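Local structure of endo alpha-1,4 polygalactosaminidase (Neosartorya fumigata, 6OJ1) at residues A[163-167]-A[191-196]; A[127-131]-A[168-173]; A[117-121]-A[155-161]; A[183-188]-A[200-206]. The protein cleaves alpha-1,4-linked galactosamine polymers internally, as an endo-acting glycoside hydrolase that disrupts microbial biofilms. All coordinates share one frame; numbering follows the deposited sequence.

Contact 1 (A[163-167]-A[191-196]); sequences QADSI and DIIPSV. With NAG (2-acetamido-2-deoxy-beta-D-glucopyranose), chain E; NAG (2-acetamido-2-deoxy-beta-D-glucopyranose), chain B.
Gln163 lays its extended side chain beside Asp191 where helix 163-179, on the outside of the TIM-barrel fold, meets the short helical connection 191-196 that leads from strand 183-187 to strand 202-206. The amide and carboxylate planes differ by just 10°, yet Gln163 NE2 rests on Asp191 CB at 3.7 Å rather than on a carboxylate oxygen. The polar link is tentative and runs through solvent: a water 2.7 Å from Asp191 O probably also bonds, at longer range, to Gln163 OE1. Ser166 presents CB to Ile192 CD1 at 4.0 Å, while its OG turns off to Val150 O, a hydrogen bond that satisfies it inside the protein. With CG1 between its backbone N and carbonyl carbon (chi1 70°), Ile192 sends CD1 to Ser166 and CG2 to Gln163 CB. Ile167 is the main apolar wedge. Its CG1 packs on Ile192 CB at 3.7 Å, its CD1 on Ser195 CB at 3.6 Å, and its CG2 on Val196 CG1 at 4.1 Å. Sugars of an attached glycan cover this end of the contact, where O3 of the chain B N-acetylglucosamine donates to Ser195 O over 2.8 Å.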
# COMPACT_ATOMS: atom_id res chain seq x y z
N GLN A 163 -11.90 12.22 7.75
CA GLN A 163 -12.26 10.97 7.10
C GLN A 163 -12.93 11.21 5.75
O GLN A 163 -12.62 10.52 4.77
CB GLN A 163 -13.16 10.14 8.02
CG GLN A 163 -12.42 9.62 9.24
CD GLN A 163 -13.24 8.65 10.05
OE1 GLN A 163 -14.22 8.09 9.56
NE2 GLN A 163 -12.87 8.46 11.31
N ALA A 164 -13.82 12.20 5.67
CA ALA A 164 -14.46 12.51 4.39
C ALA A 164 -13.43 12.94 3.35
O ALA A 164 -13.58 12.63 2.16
CB ALA A 164 -15.54 13.59 4.58
N ASP A 165 -12.39 13.66 3.77
CA ASP A 165 -11.34 14.03 2.82
C ASP A 165 -10.68 12.79 2.24
O ASP A 165 -10.46 12.70 1.03
CB ASP A 165 -10.28 14.91 3.49
CG ASP A 165 -10.78 16.30 3.84
OD1 ASP A 165 -11.70 16.83 3.18
OD2 ASP A 165 -10.21 16.88 4.78
N SER A 166 -10.38 11.81 3.09
CA SER A 166 -9.72 10.60 2.62
C SER A 166 -10.64 9.77 1.74
O SER A 166 -10.19 9.17 0.76
CB SER A 166 -9.25 9.77 3.82
OG SER A 166 -8.08 10.36 4.36
N ILE A 167 -11.93 9.71 2.09
CA ILE A 167 -12.89 8.96 1.28
C ILE A 167 -12.96 9.55 -0.12
O ILE A 167 -12.88 8.83 -1.12
CB ILE A 167 -14.27 8.95 1.97
CG1 ILE A 167 -14.22 8.09 3.24
CG2 ILE A 167 -15.32 8.38 1.03
CD1 ILE A 167 -15.35 8.38 4.25
N ASP A 191 -11.12 2.89 9.40
CA ASP A 191 -12.36 3.61 9.70
C ASP A 191 -13.17 3.94 8.45
O ASP A 191 -14.40 4.10 8.55
CB ASP A 191 -12.06 4.90 10.47
CG ASP A 191 -11.60 4.64 11.88
OD1 ASP A 191 -12.35 3.98 12.63
OD2 ASP A 191 -10.50 5.08 12.24
N ILE A 192 -12.53 4.07 7.29
CA ILE A 192 -13.23 4.49 6.07
C ILE A 192 -13.57 3.33 5.15
O ILE A 192 -14.09 3.56 4.05
CB ILE A 192 -12.47 5.58 5.29
CG1 ILE A 192 -11.18 5.04 4.62
CG2 ILE A 192 -12.15 6.79 6.18
CD1 ILE A 192 -10.58 6.00 3.58
N ILE A 193 -13.28 2.09 5.56
CA ILE A 193 -13.56 0.93 4.71
C ILE A 193 -14.96 0.95 4.09
O ILE A 193 -15.07 0.76 2.88
CB ILE A 193 -13.28 -0.37 5.48
CG1 ILE A 193 -11.78 -0.59 5.69
CG2 ILE A 193 -13.92 -1.56 4.74
CD1 ILE A 193 -11.53 -1.70 6.74
N PRO A 194 -16.05 1.14 4.86
CA PRO A 194 -17.39 1.05 4.25
C PRO A 194 -17.59 1.99 3.08
O PRO A 194 -18.36 1.67 2.17
CB PRO A 194 -18.32 1.43 5.41
CG PRO A 194 -17.57 1.10 6.63
CD PRO A 194 -16.13 1.40 6.31
N SER A 195 -16.90 3.13 3.08
CA SER A 195 -17.14 4.18 2.10
C SER A 195 -16.30 4.04 0.84
O SER A 195 -16.56 4.79 -0.11
CB SER A 195 -16.88 5.54 2.73
OG SER A 195 -17.82 5.79 3.75
N VAL A 196 -15.33 3.13 0.81
CA VAL A 196 -14.44 2.98 -0.34
C VAL A 196 -14.34 1.54 -0.83
O VAL A 196 -13.81 1.29 -1.92
CB VAL A 196 -13.02 3.51 -0.05
CG1 VAL A 196 -13.06 4.99 0.37
CG2 VAL A 196 -12.28 2.61 1.01
C1 NAG E . -21.16 5.20 1.87
C2 NAG E . -21.17 5.28 3.39
C3 NAG E . -21.00 3.88 3.99
C4 NAG E . -22.03 2.91 3.43
C5 NAG E . -22.10 3.00 1.90
C6 NAG E . -23.24 2.21 1.29
C7 NAG E . -20.38 7.47 4.18
C8 NAG E . -19.22 8.28 4.68
N2 NAG E . -20.14 6.19 3.88
O3 NAG E . -21.10 3.98 5.41
O4 NAG E . -21.59 1.57 3.65
O5 NAG E . -22.24 4.35 1.44
O6 NAG E . -22.85 0.86 1.08
O7 NAG E . -21.50 7.97 4.05
C1 NAG B . -21.13 6.03 -2.83
C2 NAG B . -19.79 6.38 -2.13
C3 NAG B . -19.87 6.11 -0.62
C4 NAG B . -21.10 6.78 -0.02
C5 NAG B . -22.34 6.31 -0.77
C6 NAG B . -23.63 6.91 -0.24
C7 NAG B . -18.49 4.35 -2.72
C8 NAG B . -17.26 3.84 -3.43
N2 NAG B . -18.67 5.68 -2.74
O3 NAG B . -18.68 6.61 -0.02
O4 NAG B . -21.26 6.57 1.38
O5 NAG B . -22.22 6.69 -2.15
O6 NAG B . -23.86 8.22 -0.74
O7 NAG B . -19.28 3.58 -2.16
O HOH W 1 -16.07 5.45 10.19
O HOH W 2 -15.97 7.02 7.63

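Contact 2 (A[127-131]-A[168-173]); sequences RQIML and SFVNFL. With NAG (2-acetamido-2-deoxy-beta-D-glucopyranose), chain B.
Arg127 reaches across to segment 168-173, its chain extended from CG to NE, and carries most of this contact between two neighbouring outer helices of the barrel. The short segments run roughly parallel, 29° apart, with axes 11.4 Å from each other, and side chains fill the interval. In the tight part, Arg127 CD stands over the centre of the Phe172 ring, 4.2 Å from its centroid, as a CH-pi contact; the guanidinium lies farther off-centre and adds a looser cation-pi interaction, CZ being 4.8 Å from that centroid. Leu131 CD2 meets Phe172 CZ at 3.7 Å. On the barrel side, Met130 CG touches the edge of the Phe169 ring at CZ, and Met130 CB packs on Leu173 CD2 at 3.8 Å. The solvent side is polar. There Arg127 NH2 gives Ser168 OG a nearly straight 2.9 Å hydrogen bond in the guanidinium plane (169° at the hydrogen), and a water hydrogen-bonded to that hydroxyl accepts from Arg127 NH1. Arg127 NE bonds to Ile121 O, so the guanidinium ties the loop after strand 116-119 to helix 163-179, whose Val170 packs on Val196 of the next connection.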
# COMPACT_ATOMS: atom_id res chain seq x y z
N ARG A 127 -3.76 16.40 -6.25
CA ARG A 127 -4.50 15.43 -7.04
C ARG A 127 -3.92 15.29 -8.45
O ARG A 127 -3.80 14.17 -8.96
CB ARG A 127 -5.98 15.81 -7.06
CG ARG A 127 -6.57 15.57 -5.67
CD ARG A 127 -8.06 15.73 -5.67
NE ARG A 127 -8.64 15.30 -4.40
CZ ARG A 127 -9.90 14.88 -4.29
NH1 ARG A 127 -10.67 14.81 -5.37
NH2 ARG A 127 -10.38 14.51 -3.11
N GLN A 128 -3.49 16.40 -9.06
CA GLN A 128 -2.89 16.30 -10.39
C GLN A 128 -1.55 15.58 -10.34
O GLN A 128 -1.23 14.82 -11.26
CB GLN A 128 -2.74 17.68 -11.03
CG GLN A 128 -2.23 17.63 -12.49
CD GLN A 128 -3.13 16.81 -13.41
OE1 GLN A 128 -4.31 17.12 -13.56
NE2 GLN A 128 -2.57 15.78 -14.03
N ILE A 129 -0.75 15.81 -9.30
CA ILE A 129 0.50 15.06 -9.16
C ILE A 129 0.22 13.57 -9.05
O ILE A 129 0.92 12.74 -9.66
CB ILE A 129 1.31 15.57 -7.95
CG1 ILE A 129 1.80 17.01 -8.20
CG2 ILE A 129 2.52 14.63 -7.64
CD1 ILE A 129 2.28 17.69 -6.91
N MET A 130 -0.81 13.20 -8.29
CA MET A 130 -1.13 11.77 -8.17
C MET A 130 -1.63 11.20 -9.49
O MET A 130 -1.36 10.03 -9.79
CB MET A 130 -2.17 11.53 -7.06
CG MET A 130 -1.65 11.98 -5.68
SD MET A 130 0.04 11.40 -5.34
CE MET A 130 0.59 12.63 -4.14
N LEU A 131 -2.34 12.00 -10.29
CA LEU A 131 -2.69 11.54 -11.64
C LEU A 131 -1.45 11.33 -12.48
O LEU A 131 -1.37 10.36 -13.25
CB LEU A 131 -3.62 12.53 -12.33
CG LEU A 131 -5.02 12.68 -11.75
CD1 LEU A 131 -5.77 13.73 -12.54
CD2 LEU A 131 -5.75 11.34 -11.78
N SER A 168 -13.11 10.88 -0.22
CA SER A 168 -13.12 11.54 -1.52
C SER A 168 -11.84 11.23 -2.29
O SER A 168 -11.88 10.90 -3.48
CB SER A 168 -13.26 13.06 -1.33
OG SER A 168 -13.08 13.76 -2.55
N PHE A 169 -10.70 11.33 -1.61
CA PHE A 169 -9.40 11.16 -2.24
C PHE A 169 -9.20 9.73 -2.70
O PHE A 169 -8.76 9.48 -3.84
CB PHE A 169 -8.31 11.57 -1.25
CG PHE A 169 -6.90 11.56 -1.81
CD1 PHE A 169 -6.56 12.30 -2.94
CD2 PHE A 169 -5.91 10.84 -1.15
CE1 PHE A 169 -5.24 12.31 -3.42
CE2 PHE A 169 -4.59 10.85 -1.62
CZ PHE A 169 -4.27 11.60 -2.75
N VAL A 170 -9.54 8.76 -1.84
CA VAL A 170 -9.33 7.36 -2.19
C VAL A 170 -10.24 6.98 -3.36
O VAL A 170 -9.81 6.29 -4.29
CB VAL A 170 -9.57 6.47 -0.95
CG1 VAL A 170 -9.77 5.01 -1.35
CG2 VAL A 170 -8.38 6.61 0.04
N ASN A 171 -11.49 7.44 -3.36
CA ASN A 171 -12.35 7.09 -4.48
C ASN A 171 -11.89 7.79 -5.76
O ASN A 171 -12.00 7.21 -6.85
CB ASN A 171 -13.81 7.42 -4.15
CG ASN A 171 -14.45 6.34 -3.30
OD1 ASN A 171 -14.26 5.14 -3.55
ND2 ASN A 171 -15.21 6.74 -2.28
N PHE A 172 -11.36 9.01 -5.63
CA PHE A 172 -10.74 9.69 -6.77
C PHE A 172 -9.58 8.89 -7.33
O PHE A 172 -9.47 8.69 -8.55
CB PHE A 172 -10.27 11.09 -6.33
CG PHE A 172 -9.20 11.69 -7.21
CD1 PHE A 172 -9.55 12.39 -8.35
CD2 PHE A 172 -7.86 11.61 -6.85
CE1 PHE A 172 -8.57 12.97 -9.15
CE2 PHE A 172 -6.87 12.19 -7.64
CZ PHE A 172 -7.24 12.87 -8.79
N LEU A 173 -8.68 8.43 -6.45
CA LEU A 173 -7.56 7.60 -6.89
C LEU A 173 -8.05 6.31 -7.54
O LEU A 173 -7.48 5.87 -8.55
CB LEU A 173 -6.65 7.28 -5.70
CG LEU A 173 -5.89 8.43 -5.04
CD1 LEU A 173 -5.14 7.91 -3.81
CD2 LEU A 173 -4.89 9.09 -6.02
C1 NAG B . -21.13 6.03 -2.83
C2 NAG B . -19.79 6.38 -2.13
C3 NAG B . -19.87 6.11 -0.62
C4 NAG B . -21.10 6.78 -0.02
C5 NAG B . -22.34 6.31 -0.77
C6 NAG B . -23.63 6.91 -0.24
C7 NAG B . -18.49 4.35 -2.72
C8 NAG B . -17.26 3.84 -3.43
N2 NAG B . -18.67 5.68 -2.74
O3 NAG B . -18.68 6.61 -0.02
O4 NAG B . -21.26 6.57 1.38
O5 NAG B . -22.22 6.69 -2.15
O6 NAG B . -23.86 8.22 -0.74
O7 NAG B . -19.28 3.58 -2.16
O HOH W 3 -13.42 14.08 -5.72

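Contact 3 (A[117-121]-A[155-161]); sequences KWLNI and NDNGLDL. With NAG (2-acetamido-2-deoxy-beta-D-glucopyranose), chain C.
Trp118, near the end of strand 116-119, comes within 5.6 Å of Asn157, CA to CA, and Asn120 within 6.6 Å of Leu159, as the irregular 155-161 loop runs beside the strand without pairing with it. An inverse gamma turn centred on Asp156 is followed by an Asx turn at Asn157. A chi1 of 58° turns Asn157 OD1 back into the loop, where it accepts from Leu159 N at 2.7 Å and Leu161 N at 3.1 Å, the two donors reaching it from opposite faces of the amide. Asn157 CB sits over the five-membered ring of Trp118, 4.1 Å from its centroid, in a CH-pi contact. At the other end of the indole, Asn155 CB approaches Trp118 CZ2 to 3.4 Å, its amide plane 23° from the ring and its ND2 bonded to Asp151 O. Leu159 CD1 presses on the Leu119-Asn120 peptide, and Leu161 CD2 meets Ile121 CG1 at 4.0 Å. Asn120 ND2 carries an N-linked N-acetylglucosamine, which also comes close to Leu159. The chemistry implies division of labour: amide hydrogen bonds probably help set the loop's shape, while indole and leucine methyls hold it to the strand and the residues after it.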
# COMPACT_ATOMS: atom_id res chain seq x y z
N LYS A 117 6.23 14.82 4.74
CA LYS A 117 5.19 15.70 5.25
C LYS A 117 3.81 15.26 4.76
O LYS A 117 3.66 14.77 3.64
CB LYS A 117 5.42 17.15 4.82
CG LYS A 117 6.69 17.79 5.35
CD LYS A 117 6.77 19.25 4.93
CE LYS A 117 8.11 19.87 5.33
NZ LYS A 117 8.20 20.06 6.80
N TRP A 118 2.79 15.50 5.60
CA TRP A 118 1.42 15.24 5.20
C TRP A 118 1.00 16.16 4.05
O TRP A 118 1.40 17.32 3.99
CB TRP A 118 0.49 15.42 6.41
CG TRP A 118 0.67 14.33 7.43
CD1 TRP A 118 1.29 14.44 8.65
CD2 TRP A 118 0.29 12.96 7.29
NE1 TRP A 118 1.28 13.21 9.29
CE2 TRP A 118 0.67 12.29 8.47
CE3 TRP A 118 -0.36 12.24 6.28
CZ2 TRP A 118 0.43 10.94 8.68
CZ3 TRP A 118 -0.60 10.88 6.48
CH2 TRP A 118 -0.20 10.24 7.67
N LEU A 119 0.20 15.63 3.12
CA LEU A 119 -0.30 16.41 2.00
C LEU A 119 -1.73 16.87 2.23
O LEU A 119 -2.53 16.17 2.86
CB LEU A 119 -0.27 15.60 0.71
CG LEU A 119 1.14 15.25 0.23
CD1 LEU A 119 1.04 14.33 -0.98
CD2 LEU A 119 1.90 16.54 -0.07
N ASN A 120 -2.06 18.03 1.68
CA ASN A 120 -3.47 18.40 1.55
C ASN A 120 -4.03 17.62 0.37
O ASN A 120 -3.92 18.02 -0.79
CB ASN A 120 -3.64 19.90 1.36
CG ASN A 120 -5.09 20.31 1.30
OD1 ASN A 120 -5.99 19.46 1.33
ND2 ASN A 120 -5.34 21.59 1.22
N ILE A 121 -4.64 16.47 0.68
CA ILE A 121 -5.12 15.58 -0.37
C ILE A 121 -6.33 16.14 -1.10
O ILE A 121 -6.75 15.58 -2.12
CB ILE A 121 -5.42 14.19 0.22
CG1 ILE A 121 -6.45 14.28 1.36
CG2 ILE A 121 -4.10 13.51 0.66
CD1 ILE A 121 -6.81 12.90 1.98
N ASN A 155 -3.80 11.29 12.27
CA ASN A 155 -2.44 11.69 12.61
C ASN A 155 -2.39 13.21 12.77
O ASN A 155 -3.30 13.92 12.36
CB ASN A 155 -1.46 11.26 11.53
CG ASN A 155 -1.27 9.76 11.50
OD1 ASN A 155 -0.54 9.20 12.31
ND2 ASN A 155 -1.93 9.10 10.55
N ASP A 156 -1.29 13.69 13.35
CA ASP A 156 -1.06 15.12 13.51
C ASP A 156 -0.61 15.66 12.15
O ASP A 156 0.58 15.75 11.84
CB ASP A 156 -0.03 15.37 14.61
CG ASP A 156 0.31 16.84 14.81
OD1 ASP A 156 -0.32 17.70 14.16
OD2 ASP A 156 1.22 17.13 15.61
N ASN A 157 -1.59 15.99 11.31
CA ASN A 157 -1.32 16.35 9.93
C ASN A 157 -1.18 17.85 9.73
O ASN A 157 -0.60 18.29 8.73
CB ASN A 157 -2.42 15.81 9.00
CG ASN A 157 -3.81 16.31 9.37
OD1 ASN A 157 -4.23 17.37 8.92
ND2 ASN A 157 -4.53 15.55 10.21
N GLY A 158 -1.71 18.65 10.67
CA GLY A 158 -1.63 20.08 10.58
C GLY A 158 -2.46 20.70 9.48
O GLY A 158 -2.28 21.89 9.19
N LEU A 159 -3.36 19.94 8.86
CA LEU A 159 -4.18 20.44 7.77
C LEU A 159 -5.67 20.22 8.00
O LEU A 159 -6.45 20.35 7.05
CB LEU A 159 -3.80 19.79 6.44
CG LEU A 159 -2.35 19.96 6.01
CD1 LEU A 159 -2.00 18.95 4.92
CD2 LEU A 159 -2.13 21.39 5.53
N ASP A 160 -6.07 19.84 9.22
CA ASP A 160 -7.46 19.52 9.55
C ASP A 160 -8.05 18.51 8.57
O ASP A 160 -9.22 18.59 8.17
CB ASP A 160 -8.31 20.79 9.63
CG ASP A 160 -8.01 21.62 10.87
OD1 ASP A 160 -7.41 21.09 11.83
OD2 ASP A 160 -8.40 22.81 10.89
N LEU A 161 -7.24 17.52 8.18
CA LEU A 161 -7.73 16.44 7.34
C LEU A 161 -8.78 15.60 8.06
O LEU A 161 -8.67 15.33 9.27
CB LEU A 161 -6.56 15.54 6.91
CG LEU A 161 -5.53 16.14 5.96
CD1 LEU A 161 -4.46 15.10 5.69
CD2 LEU A 161 -6.18 16.62 4.65
C1 NAG C . -6.72 22.03 1.15
C2 NAG C . -6.92 23.31 1.94
C3 NAG C . -8.37 23.78 1.82
C4 NAG C . -8.80 23.89 0.36
C5 NAG C . -8.44 22.62 -0.43
C6 NAG C . -8.60 22.81 -1.92
C7 NAG C . -5.65 23.89 3.96
C8 NAG C . -5.40 23.55 5.41
N2 NAG C . -6.56 23.13 3.33
O3 NAG C . -8.48 25.04 2.46
O4 NAG C . -10.22 24.02 0.33
O5 NAG C . -7.08 22.25 -0.21
O6 NAG C . -7.61 23.68 -2.45
O7 NAG C . -5.06 24.79 3.40

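Contact 4 (A[183-188]-A[200-206]); sequences SIGLKN and MQWSVNE. With K (potassium ion), chain H.
Asn188 and Glu206 bond twice at the C-terminal ends of two adjacent parallel barrel strands. Asn188 OD1 takes Glu206 N on a lone pair at 2.8 Å (169° at the hydrogen), and Asn188 ND2 gives to Glu206 OE1 at 3.0 Å through the anti lone pair of that oxygen, amide and carboxylate being nearly coplanar. Glu206 OE1 also lies 3.2 Å from a potassium ion otherwise surrounded by waters, and OE2 is hydrogen-bonded to Tyr232 OH and to waters. Lys187 NZ, salt-bridged to Asp148, reaches Glu206 OE2 through a water. Down the strands, Val204 O accepts from Asn188 N, Leu186 exchanges bonds with Trp202 O and Val204 N, and Ile184 O accepts from Gln201 N. The bent side chain of Gln201 returns OE1 to Ile184 N at 3.0 Å, and His178 holds the same oxygen. Packing surrounds this polar seam. Trp202 (chi1 57°) folds its indole over the neighbouring strand, where Gly185 CA, bearing no side chain, sits 3.5 Å from the five-membered ring centroid. Val204 CG1 packs tightly on Lys187 CD on that same face, and on the opposite face Met200 SD lies against Leu186 CB at 3.8 Å. The Asn188 amide bonds to both the backbone N and the carboxylate of Glu206, which probably fixes the carboxylate's orientation beside Lys187 and ordered water at the barrel mouth.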
# COMPACT_ATOMS: atom_id res chain seq x y z
N SER A 183 -5.72 -1.96 -11.00
CA SER A 183 -6.40 -2.20 -9.73
C SER A 183 -5.79 -1.34 -8.63
O SER A 183 -4.73 -0.73 -8.80
CB SER A 183 -6.34 -3.69 -9.39
OG SER A 183 -6.93 -4.44 -10.44
N ILE A 184 -6.47 -1.29 -7.49
CA ILE A 184 -6.09 -0.44 -6.37
C ILE A 184 -6.58 -1.10 -5.09
O ILE A 184 -7.47 -1.94 -5.10
CB ILE A 184 -6.68 0.98 -6.52
CG1 ILE A 184 -6.00 1.96 -5.57
CG2 ILE A 184 -8.21 0.95 -6.29
CD1 ILE A 184 -6.38 3.43 -5.88
N GLY A 185 -5.98 -0.71 -3.96
CA GLY A 185 -6.47 -1.16 -2.67
C GLY A 185 -6.30 -0.08 -1.62
O GLY A 185 -5.64 0.93 -1.84
N LEU A 186 -6.92 -0.33 -0.46
CA LEU A 186 -6.89 0.59 0.67
C LEU A 186 -5.74 0.23 1.61
O LEU A 186 -5.68 -0.89 2.13
CB LEU A 186 -8.22 0.56 1.43
CG LEU A 186 -8.28 1.52 2.61
CD1 LEU A 186 -8.24 2.98 2.09
CD2 LEU A 186 -9.52 1.27 3.46
N LYS A 187 -4.84 1.19 1.86
CA LYS A 187 -3.74 1.01 2.80
C LYS A 187 -4.24 1.41 4.19
O LYS A 187 -4.51 2.60 4.44
CB LYS A 187 -2.55 1.87 2.40
CG LYS A 187 -1.35 1.80 3.34
CD LYS A 187 -0.74 0.40 3.37
CE LYS A 187 0.62 0.39 4.09
NZ LYS A 187 1.66 1.20 3.38
N ASN A 188 -4.35 0.44 5.10
CA ASN A 188 -4.79 0.66 6.49
C ASN A 188 -6.10 1.45 6.46
O ASN A 188 -7.03 1.04 5.76
CB ASN A 188 -3.66 1.32 7.28
CG ASN A 188 -2.46 0.42 7.40
OD1 ASN A 188 -2.59 -0.77 7.70
ND2 ASN A 188 -1.28 0.98 7.17
N MET A 200 -12.37 -0.85 -4.13
CA MET A 200 -11.09 -1.45 -3.78
C MET A 200 -11.01 -2.89 -4.27
O MET A 200 -12.01 -3.61 -4.27
CB MET A 200 -10.86 -1.44 -2.25
CG MET A 200 -10.85 -0.06 -1.59
SD MET A 200 -9.53 1.01 -2.16
CE MET A 200 -10.44 2.03 -3.34
N GLN A 201 -9.81 -3.32 -4.65
CA GLN A 201 -9.60 -4.73 -4.97
C GLN A 201 -8.91 -5.49 -3.83
O GLN A 201 -8.87 -6.73 -3.88
CB GLN A 201 -8.78 -4.89 -6.26
CG GLN A 201 -9.57 -4.61 -7.56
CD GLN A 201 -10.08 -3.19 -7.66
OE1 GLN A 201 -9.31 -2.24 -7.80
NE2 GLN A 201 -11.40 -3.03 -7.60
N TRP A 202 -8.39 -4.80 -2.82
CA TRP A 202 -7.77 -5.43 -1.67
C TRP A 202 -7.62 -4.40 -0.56
O TRP A 202 -7.85 -3.20 -0.76
CB TRP A 202 -6.38 -6.01 -2.00
CG TRP A 202 -5.44 -4.96 -2.55
CD1 TRP A 202 -4.74 -4.02 -1.84
CD2 TRP A 202 -5.12 -4.75 -3.93
NE1 TRP A 202 -3.99 -3.24 -2.70
CE2 TRP A 202 -4.21 -3.66 -3.98
CE3 TRP A 202 -5.50 -5.37 -5.12
CZ2 TRP A 202 -3.68 -3.19 -5.18
CZ3 TRP A 202 -4.98 -4.89 -6.32
CH2 TRP A 202 -4.08 -3.81 -6.34
N SER A 203 -7.17 -4.88 0.59
CA SER A 203 -6.60 -4.09 1.67
C SER A 203 -5.11 -4.41 1.78
O SER A 203 -4.72 -5.58 1.67
CB SER A 203 -7.30 -4.41 3.00
OG SER A 203 -6.53 -3.95 4.10
N VAL A 204 -4.28 -3.40 1.99
CA VAL A 204 -2.94 -3.63 2.53
C VAL A 204 -3.00 -3.20 3.98
O VAL A 204 -3.31 -2.04 4.28
CB VAL A 204 -1.85 -2.85 1.76
CG1 VAL A 204 -0.51 -2.98 2.50
CG2 VAL A 204 -1.70 -3.37 0.33
N ASN A 205 -2.73 -4.14 4.90
CA ASN A 205 -2.78 -3.85 6.32
C ASN A 205 -1.42 -4.06 6.97
O ASN A 205 -0.73 -5.05 6.69
CB ASN A 205 -3.78 -4.73 7.05
CG ASN A 205 -3.68 -4.57 8.54
OD1 ASN A 205 -2.98 -5.31 9.21
ND2 ASN A 205 -4.33 -3.53 9.07
N GLU A 206 -1.05 -3.13 7.85
CA GLU A 206 0.11 -3.32 8.72
C GLU A 206 -0.36 -3.54 10.16
O GLU A 206 -1.09 -2.71 10.71
CB GLU A 206 1.03 -2.11 8.66
CG GLU A 206 1.72 -1.95 7.32
CD GLU A 206 2.37 -0.60 7.19
OE1 GLU A 206 1.64 0.41 7.30
OE2 GLU A 206 3.60 -0.55 6.99
K K H . 3.55 2.92 7.74
O HOH W 4 -7.21 -1.37 4.32
O HOH W 5 4.09 1.17 4.93
O HOH W 6 5.48 1.17 8.61
O HOH W 7 4.63 4.05 5.17
O HOH W 8 2.02 4.84 8.99
O HOH W 9 1.50 3.86 6.18

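Contact 4 is the buried one, lying in the barrel wall and rich in backbone and carboxamide hydrogen bonds, with packing on both faces; contacts 1, 2 and 3 lie farther out and are partly buried. Contacts 1 and 2 share helix 163-179, which packs on 191-196 at its start and on helix 124-140 just beyond, and both touch the same N-acetylglucosamine; Asn171 ND2 probably bonds to Ser195 O between them. Contact 3 joins contact 2 through Leu119, which packs on Met130. Leu186 of contact 4 packs on Ile192, Ile193 and Val196. Aliphatic packing thus dominates contact 1, a cation and aromatic rings contact 2, and an indole with a self-bonded loop contact 3.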